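Local coordinates for beta-glucanase (Bacteroides thetaiotaomicron, PDB 6EUG), which probably hydrolyses O-glycosidic bonds through a family 43 glycoside hydrolase domain, the part present here, as a beta-1,3-galactosidase acting on arabinogalactan, at residues E194-A197 with K198-V202. Sequence-based numbering, arbitrary orientation.
Sequences EAIA and KGMFV
Lys198 reaches back one helical turn to Glu194, and its NZ lies 3.1 Å from Glu194 OE2 in a salt bridge that uses the anti lone pair of that oxygen. The lysine chain runs extended and then bends at its last torsion (chi4 70°), which turns the ammonium group to the carboxylate. The backbone joins the same two residues, Lys198 N donating to Glu194 O at 3.0 Å. Gly199 then takes positive phi (106°), the turn a glycine commonly makes at the C' position of a Schellman motif. The motif's paired bonds follow: Met200 N donates to Ala195 O, 3.0 Å away and nearly straight at the hydrogen (164°), but from above the carbonyl plane, and Gly199 N donates the second, to Ile196 O, from well above that carbonyl's plane. Ile196 O also takes a bond from a water that accepts from Phe201 N; Arg255 of strand 252-256 donates to Ile196 O and to Ala197 O. On the apolar side, Ile196 sets the tip of its longer branch over the Phe201 ring: CD1 sits 3.4 Å from the ring centroid, almost on the normal, a CH-pi contact with the whole face. Met200 extends from its backbone and bends only at the last torsion, bringing CE to 3.8 Å from Ile196 CD1, with SD 3.8 Å from Ala195 CB; Trp179 and Trp192 pack around this apolar group. Arg204 makes a cation-pi contact with Phe201. The arrangement is a Schellman motif with the apolar contact between its C3 and C'' residues, Ala195 and Met200. Gly199, first to leave helical angles after helix 190-197, is also the N-cap residue of helix 200-205; these two short helices meet outside the five-bladed beta-propeller typical of family 43, and Val202 and Arg255 place them against strand 252-256.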
loop_
_atom_site.group_PDB
_atom_site.type_symbol
_atom_site.label_atom_id
_atom_site.label_comp_id
_atom_site.label_asym_id
_atom_site.label_seq_id
_atom_site.Cartn_x
_atom_site.Cartn_y
_atom_site.Cartn_z
ATOM N N GLU A 194 13.253 19.911 -11.438
ATOM C CA GLU A 194 14.388 19.220 -12.064
ATOM C C GLU A 194 15.266 18.561 -10.972
ATOM O O GLU A 194 15.713 17.414 -11.109
ATOM C CB GLU A 194 15.207 20.213 -12.932
ATOM C CG GLU A 194 16.459 19.581 -13.538
ATOM C CD GLU A 194 17.495 20.545 -14.084
ATOM O OE1 GLU A 194 17.569 21.735 -13.696
ATOM O OE2 GLU A 194 18.299 20.059 -14.873
ATOM N N ALA A 195 15.514 19.304 -9.886
ATOM C CA ALA A 195 16.380 18.778 -8.803
ATOM C C ALA A 195 15.749 17.517 -8.153
ATOM O O ALA A 195 16.420 16.500 -7.938
ATOM C CB ALA A 195 16.674 19.848 -7.758
ATOM N N ILE A 196 14.445 17.562 -7.924
ATOM C CA ILE A 196 13.731 16.397 -7.392
ATOM C C ILE A 196 13.868 15.216 -8.367
ATOM O O ILE A 196 14.170 14.105 -7.946
ATOM C CB ILE A 196 12.246 16.724 -7.147
ATOM C CG1 ILE A 196 12.131 17.772 -6.017
ATOM C CG2 ILE A 196 11.438 15.463 -6.880
ATOM C CD1 ILE A 196 12.568 17.279 -4.640
ATOM N N ALA A 197 13.660 15.480 -9.660
ATOM C CA ALA A 197 13.727 14.445 -10.681
ATOM C C ALA A 197 15.100 13.751 -10.700
ATOM O O ALA A 197 15.183 12.524 -10.867
ATOM C CB ALA A 197 13.360 15.013 -12.039
ATOM N N LYS A 198 16.161 14.544 -10.520
ATOM C CA LYS A 198 17.541 14.054 -10.489
ATOM C C LYS A 198 18.030 13.521 -9.162
ATOM O O LYS A 198 19.188 13.089 -9.037
ATOM C CB LYS A 198 18.492 15.145 -11.021
ATOM C CG LYS A 198 18.268 15.453 -12.506
ATOM C CD LYS A 198 19.223 16.542 -13.038
ATOM C CE LYS A 198 19.433 16.555 -14.565
ATOM N NZ LYS A 198 18.281 16.983 -15.413
ATOM N N GLY A 199 17.185 13.566 -8.146
ATOM C CA GLY A 199 17.479 12.894 -6.863
ATOM C C GLY A 199 17.886 13.694 -5.636
ATOM O O GLY A 199 18.446 13.130 -4.663
ATOM N N MET A 200 17.549 14.960 -5.619
ATOM C CA MET A 200 17.876 15.834 -4.505
ATOM C C MET A 200 17.406 15.282 -3.161
ATOM O O MET A 200 18.142 15.316 -2.193
ATOM C CB MET A 200 17.289 17.232 -4.754
ATOM C CG MET A 200 17.511 18.230 -3.622
ATOM S SD MET A 200 17.122 19.963 -4.014
ATOM C CE MET A 200 15.350 19.879 -4.217
ATOM N N PHE A 201 16.169 14.798 -3.108
ATOM C CA PHE A 201 15.660 14.241 -1.813
ATOM C C PHE A 201 16.189 12.846 -1.495
ATOM O O PHE A 201 16.211 12.430 -0.298
ATOM C CB PHE A 201 14.103 14.312 -1.736
ATOM C CG PHE A 201 13.526 15.711 -1.479
ATOM C CD1 PHE A 201 14.318 16.844 -1.234
ATOM C CD2 PHE A 201 12.149 15.883 -1.488
ATOM C CE1 PHE A 201 13.721 18.097 -1.008
ATOM C CE2 PHE A 201 11.553 17.120 -1.259
ATOM C CZ PHE A 201 12.336 18.225 -1.018
ATOM N N VAL A 202 16.600 12.089 -2.514
ATOM C CA VAL A 202 17.331 10.855 -2.254
ATOM C C VAL A 202 18.640 11.152 -1.482
ATOM O O VAL A 202 18.924 10.514 -0.442
ATOM C CB VAL A 202 17.655 10.072 -3.553
ATOM C CG1 VAL A 202 18.468 8.815 -3.252
ATOM C CG2 VAL A 202 16.377 9.688 -4.315
HETATM O O HOH W 1 14.516 13.556 -5.122
#